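Local coordinates for protein intracellular exo-alpha-(1->5)-L-arabinofuranosidase (Bifidobacterium longum, PDB 2Y2W) that hydrolyses terminal non-reducing alpha-L-arabinofuranosyl residues from arabinan and arabinoxylan, as an intracellular family 51 glycosidase used in breaking down plant cell walls, at residues D[162-167]-D[209-214]; D[279-284]-D[332-337]. All coordinates share one frame; numbering follows the deposited sequence.

Contact 1: residues D[162-167]-D[209-214]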
loop_
_atom_site.group_PDB
_atom_site.type_symbol
_atom_site.label_atom_id
_atom_site.label_comp_id
_atom_site.label_asym_id
_atom_site.label_seq_id
_atom_site.Cartn_x
_atom_site.Cartn_y
_atom_site.Cartn_z
ATOM N N GLU D 162 0.886 20.429 26.004
ATOM C CA GLU D 162 0.427 20.243 24.633
ATOM C C GLU D 162 0.699 18.799 24.199
ATOM O O GLU D 162 1.627 18.162 24.703
ATOM C CB GLU D 162 1.186 21.217 23.732
ATOM C CG GLU D 162 0.739 21.289 22.277
ATOM C CD GLU D 162 1.605 22.232 21.449
ATOM O OE1 GLU D 162 2.475 22.923 22.029
ATOM O OE2 GLU D 162 1.418 22.284 20.213
ATOM N N ILE D 163 -0.112 18.288 23.273
ATOM C CA ILE D 163 0.066 16.931 22.740
ATOM C C ILE D 163 0.697 16.949 21.352
ATOM O O ILE D 163 0.270 17.702 20.476
ATOM C CB ILE D 163 -1.269 16.141 22.675
ATOM C CG1 ILE D 163 -1.888 16.011 24.067
ATOM C CG2 ILE D 163 -1.054 14.756 22.052
ATOM C CD1 ILE D 163 -3.301 15.472 24.068
ATOM N N MET D 164 1.717 16.115 21.169
ATOM C CA MET D 164 2.320 15.892 19.863
ATOM C C MET D 164 1.981 14.468 19.411
ATOM O O MET D 164 2.619 13.498 19.828
ATOM C CB MET D 164 3.832 16.109 19.933
ATOM C CG MET D 164 4.496 16.308 18.581
ATOM S SD MET D 164 6.277 16.032 18.640
ATOM C CE MET D 164 6.831 17.422 19.629
ATOM N N LEU D 165 0.960 14.351 18.566
ATOM C CA LEU D 165 0.398 13.046 18.231
ATOM C C LEU D 165 1.055 12.408 17.018
ATOM O O LEU D 165 1.081 12.989 15.936
ATOM C CB LEU D 165 -1.120 13.139 18.037
ATOM C CG LEU D 165 -1.945 11.847 18.045
ATOM C CD1 LEU D 165 -1.584 10.937 19.213
ATOM C CD2 LEU D 165 -3.427 12.181 18.078
ATOM N N ALA D 166 1.588 11.207 17.218
ATOM C CA ALA D 166 2.195 10.434 16.146
ATOM C C ALA D 166 1.199 9.411 15.615
ATOM O O ALA D 166 0.494 8.760 16.392
ATOM C CB ALA D 166 3.448 9.747 16.640
ATOM N N VAL D 167 1.139 9.279 14.292
ATOM C CA VAL D 167 0.249 8.303 13.656
ATOM C C VAL D 167 1.031 7.151 13.032
ATOM O O VAL D 167 2.182 7.321 12.624
ATOM C CB VAL D 167 -0.695 8.947 12.596
ATOM C CG1 VAL D 167 -1.777 9.791 13.271
ATOM C CG2 VAL D 167 0.092 9.771 11.575
ATOM N N MET D 209 0.300 19.794 16.543
ATOM C CA MET D 209 1.529 19.167 16.073
ATOM C C MET D 209 1.381 17.649 15.942
ATOM O O MET D 209 1.045 16.959 16.910
ATOM C CB MET D 209 2.692 19.533 17.000
ATOM C CG MET D 209 4.066 19.394 16.380
ATOM S SD MET D 209 5.319 20.157 17.424
ATOM C CE MET D 209 6.820 19.626 16.605
ATOM N N TRP D 210 1.636 17.151 14.734
ATOM C CA TRP D 210 1.482 15.734 14.412
ATOM C C TRP D 210 2.754 15.162 13.801
ATOM O O TRP D 210 3.378 15.794 12.945
ATOM C CB TRP D 210 0.328 15.523 13.427
ATOM C CG TRP D 210 -1.033 15.847 13.964
ATOM C CD1 TRP D 210 -1.525 17.084 14.263
ATOM C CD2 TRP D 210 -2.092 14.919 14.235
ATOM N NE1 TRP D 210 -2.815 16.983 14.721
ATOM C CE2 TRP D 210 -3.188 15.666 14.711
ATOM C CE3 TRP D 210 -2.218 13.528 14.125
ATOM C CZ2 TRP D 210 -4.395 15.073 15.074
ATOM C CZ3 TRP D 210 -3.417 12.939 14.487
ATOM C CH2 TRP D 210 -4.491 13.711 14.957
ATOM N N CYS D 211 3.125 13.962 14.236
ATOM C CA CYS D 211 4.246 13.238 13.646
ATOM C C CYS D 211 3.749 12.174 12.671
ATOM O O CYS D 211 3.059 11.228 13.061
ATOM C CB CYS D 211 5.118 12.604 14.730
ATOM S SG CYS D 211 5.850 13.800 15.849
ATOM N N ILE D 212 4.097 12.348 11.400
ATOM C CA ILE D 212 3.686 11.419 10.359
ATOM C C ILE D 212 4.641 10.225 10.334
ATOM O O ILE D 212 5.654 10.223 9.627
ATOM C CB ILE D 212 3.585 12.117 8.980
ATOM C CG1 ILE D 212 2.728 13.383 9.095
ATOM C CG2 ILE D 212 2.984 11.177 7.941
ATOM C CD1 ILE D 212 2.987 14.414 8.029
ATOM N N GLY D 213 4.308 9.217 11.135
ATOM C CA GLY D 213 5.124 8.019 11.264
ATOM C C GLY D 213 6.239 8.174 12.272
ATOM O O GLY D 213 6.431 9.253 12.841
ATOM N N ASN D 214 6.972 7.083 12.484
ATOM C CA ASN D 214 8.121 7.065 13.375
ATOM C C ASN D 214 9.298 6.305 12.775
ATOM O O ASN D 214 9.125 5.211 12.231
ATOM C CB ASN D 214 7.749 6.436 14.715
ATOM C CG ASN D 214 8.912 6.409 15.680
ATOM O OD1 ASN D 214 9.226 7.416 16.314
ATOM N ND2 ASN D 214 9.564 5.260 15.792
#
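Leu-165 lies alongside the indole of Trp-210, and the pair forms one closely packed part of this contact. Leu-165 CB stands over one face of the six-membered ring, 4.2 Å from its centroid and 16° off the normal, a CH-pi contact, while Leu-165 CD2 touches Trp-210 CH2 at 3.6 Å. Val-167 comes to the same ring differently: its CG1 sits at the edge, in the ring plane, 3.8 Å from Trp-210 CZ3. With CG anti to its own carbonyl carbon (chi1 -66°), the indole extends over the neighbouring strand, and helix 174-185 packs against this Leu-165, Trp-210 and Val-167 face. Trp-210 NE1, buried among apolar groups, is satisfied by the carbonyl of Ile-207. Replacing Trp-210 by an alanine would probably open a gap between sheet and helix and leave the flanks of Leu-165 and Val-167 without their aromatic partner.

Strands 162-167 and 209-212 are neighbouring parallel strands of the (beta/alpha)8 barrel, joined by a right-handed crossover that passes through helices. Cys-211 N donates a hydrogen bond to Leu-165 O, 2.8 Å away, and Val-167 N reaches Cys-211 O at 3.0 Å in a nearly linear bond; the last one, Gly-213 N to Val-167 O, is weak. Gly-213 has a positive phi of 85°, which suits glycine, just before Asn-214, which probably binds the arabinofuranose.

Facing the barrel interior, slim or flexible residues fit: Met-164 and Met-209 run side by side, with Met-164 CE 3.7 Å from Met-209 CE. Met-164 SD meets Cys-211 SG at 3.6 Å. Packing thins where strand 162-167 begins: partly exposed Glu-162 merely approaches Met-209 CB with OE2, at 4.4 Å, and turns its charge to Arg-62.

Contact 2: residues D[279-284]-D[332-337]; sequences DFVSCH and KDIALS
Two neighbouring parallel strands of the catalytic barrel, 280-287 and 335-341, pair here along their first halves, through alternating backbone bonds and side chains that separate onto two faces. Ala-335 N bonds to Asp-279 O, Val-281 N to Ala-335 O at 3.1 Å, Ser-337 N to Val-281 O, and Cys-283 N to Ser-337 O at 2.8 Å, so each strand donates and accepts in turn. The last donor stands 43° out of the carbonyl plane of Ser-337, whereas Val-281 N meets its acceptor almost head on.

On the face turned to the barrel interior, the Phe-280 ring stands with its CD1-CE1 side toward the neighbouring strand, the carbonyl of Leu-336 at its edge: CE1 touches Ala-335 CB at 3.7 Å, and CD1 comes equally near Ser-337 CB. The methyl of Ala-335 is small enough to leave room for the ring. Ser-337 is similarly compact, and its OG, anti to the backbone N (chi1 -177°), leaves CB to meet the phenyl group. On this side too, Ser-282 OG accepts a hydrogen bond from Gly-254 N.

The outer face is aliphatic. Val-281 and Leu-336 lie side by side, CG1 to CD1 3.9 Å, and Ile-334 adds CG2, 3.6 Å from Phe-280 C, so a branched methyl covers the backbone between two residues. Cys-283 SG rests 4.1 Å from Leu-336 CG. Beta-branched and leucine side chains suit this layer because helix 307-327 lies over it, with Val-317 against Val-281 and Cys-283.

At the end of segment 279-284, His-284 ND1 is hydrogen-bonded to Glu-215, the probable acid/base, and the side chain of His-284 touches Glu-340, the likely nucleophile. Such a convergence at the C-terminal ends of parallel strands is characteristic of the (beta/alpha)8 barrels of clan A glycosidases, to which family 51 belongs.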
loop_
_atom_site.group_PDB
_atom_site.type_symbol
_atom_site.label_atom_id
_atom_site.label_comp_id
_atom_site.label_asym_id
_atom_site.label_seq_id
_atom_site.Cartn_x
_atom_site.Cartn_y
_atom_site.Cartn_z
ATOM N N ASP D 279 6.136 21.215 8.020
ATOM C CA ASP D 279 6.526 22.322 8.873
ATOM C C ASP D 279 7.796 21.986 9.652
ATOM O O ASP D 279 8.582 22.874 9.988
ATOM C CB ASP D 279 5.379 22.660 9.826
ATOM C CG ASP D 279 4.101 23.028 9.088
ATOM O OD1 ASP D 279 3.995 24.186 8.625
ATOM O OD2 ASP D 279 3.205 22.159 8.972
ATOM N N PHE D 280 7.988 20.699 9.923
ATOM C CA PHE D 280 9.132 20.222 10.685
ATOM C C PHE D 280 9.793 19.022 10.028
ATOM O O PHE D 280 9.178 18.315 9.228
ATOM C CB PHE D 280 8.707 19.822 12.098
ATOM C CG PHE D 280 8.398 20.981 13.000
ATOM C CD1 PHE D 280 9.399 21.563 13.771
ATOM C CD2 PHE D 280 7.101 21.472 13.100
ATOM C CE1 PHE D 280 9.116 22.626 14.624
ATOM C CE2 PHE D 280 6.805 22.539 13.948
ATOM C CZ PHE D 280 7.815 23.117 14.711
ATOM N N VAL D 281 11.059 18.817 10.376
ATOM C CA VAL D 281 11.770 17.577 10.089
ATOM C C VAL D 281 12.353 17.079 11.413
ATOM O O VAL D 281 12.898 17.864 12.190
ATOM C CB VAL D 281 12.851 17.761 8.981
ATOM C CG1 VAL D 281 13.862 18.852 9.347
ATOM C CG2 VAL D 281 13.544 16.438 8.661
ATOM N N SER D 282 12.210 15.783 11.677
ATOM C CA SER D 282 12.588 15.215 12.969
ATOM C C SER D 282 14.051 14.796 13.018
ATOM O O SER D 282 14.586 14.272 12.043
ATOM C CB SER D 282 11.695 14.021 13.321
ATOM O OG SER D 282 12.111 12.852 12.638
ATOM N N CYS D 283 14.682 15.030 14.164
ATOM C CA CYS D 283 16.043 14.579 14.416
ATOM C C CYS D 283 16.076 13.726 15.673
ATOM O O CYS D 283 15.457 14.068 16.686
ATOM C CB CYS D 283 16.987 15.767 14.579
ATOM S SG CYS D 283 17.112 16.829 13.136
ATOM N N HIS D 284 16.801 12.613 15.597
ATOM C CA HIS D 284 16.936 11.690 16.718
ATOM C C HIS D 284 18.403 11.523 17.099
ATOM O O HIS D 284 19.238 11.205 16.251
ATOM C CB HIS D 284 16.298 10.339 16.377
ATOM C CG HIS D 284 14.807 10.394 16.223
ATOM N ND1 HIS D 284 13.982 9.365 16.618
ATOM C CD2 HIS D 284 13.994 11.358 15.728
ATOM C CE1 HIS D 284 12.726 9.689 16.366
ATOM N NE2 HIS D 284 12.706 10.895 15.828
ATOM N N LYS D 332 9.023 29.591 2.839
ATOM C CA LYS D 332 8.935 29.106 4.213
ATOM C C LYS D 332 10.116 28.199 4.577
ATOM O O LYS D 332 10.552 27.378 3.767
ATOM C CB LYS D 332 7.606 28.359 4.395
ATOM C CG LYS D 332 7.591 27.277 5.480
ATOM C CD LYS D 332 6.473 26.265 5.256
ATOM C CE LYS D 332 6.856 25.196 4.242
ATOM N NZ LYS D 332 5.719 24.269 3.971
ATOM N N ASP D 333 10.621 28.357 5.799
ATOM C CA ASP D 333 11.640 27.467 6.347
ATOM C C ASP D 333 11.020 26.266 7.049
ATOM O O ASP D 333 10.020 26.397 7.756
ATOM C CB ASP D 333 12.521 28.214 7.348
ATOM C CG ASP D 333 13.723 28.867 6.703
ATOM O OD1 ASP D 333 13.748 28.998 5.460
ATOM O OD2 ASP D 333 14.648 29.250 7.453
ATOM N N ILE D 334 11.624 25.099 6.848
ATOM C CA ILE D 334 11.301 23.914 7.627
ATOM C C ILE D 334 12.134 23.960 8.903
ATOM O O ILE D 334 13.365 23.942 8.848
ATOM C CB ILE D 334 11.620 22.602 6.857
ATOM C CG1 ILE D 334 10.940 22.570 5.476
ATOM C CG2 ILE D 334 11.282 21.366 7.703
ATOM C CD1 ILE D 334 9.419 22.608 5.493
ATOM N N ALA D 335 11.456 24.034 10.046
ATOM C CA ALA D 335 12.129 24.007 11.343
ATOM C C ALA D 335 12.540 22.584 11.723
ATOM O O ALA D 335 11.993 21.607 11.205
ATOM C CB ALA D 335 11.241 24.616 12.419
ATOM N N LEU D 336 13.513 22.481 12.622
ATOM C CA LEU D 336 13.989 21.192 13.102
ATOM C C LEU D 336 13.269 20.790 14.379
ATOM O O LEU D 336 12.993 21.633 15.241
ATOM C CB LEU D 336 15.501 21.231 13.342
ATOM C CG LEU D 336 16.454 20.805 12.219
ATOM C CD1 LEU D 336 16.226 21.572 10.916
ATOM C CD2 LEU D 336 17.894 20.957 12.684
ATOM N N SER D 337 12.968 19.499 14.489
ATOM C CA SER D 337 12.305 18.947 15.663
ATOM C C SER D 337 13.109 17.786 16.243
ATOM O O SER D 337 13.009 16.650 15.770
ATOM C CB SER D 337 10.884 18.493 15.314
ATOM O OG SER D 337 10.196 18.018 16.459
#

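Following the chain from the N terminus, contact 1 closes first, joining strand 162-167 to strand 209-212 around a largely helical excursion that includes helices 174-185 and 191-198. The chain then passes helix 227-244, strand 249-252 and helix 265-274 before contact 2 opens and closes a second loop, through helices 297-304 and 307-327. The two loops follow in series and neither nest nor cross. They tie together the third and fourth, and the sixth and seventh, strands of one barrel, with strand 249-252 between them. Inside it they meet: Met-209 CE lies 3.7 Å from Ser-337 OG and 3.9 Å from Phe-280 CE2.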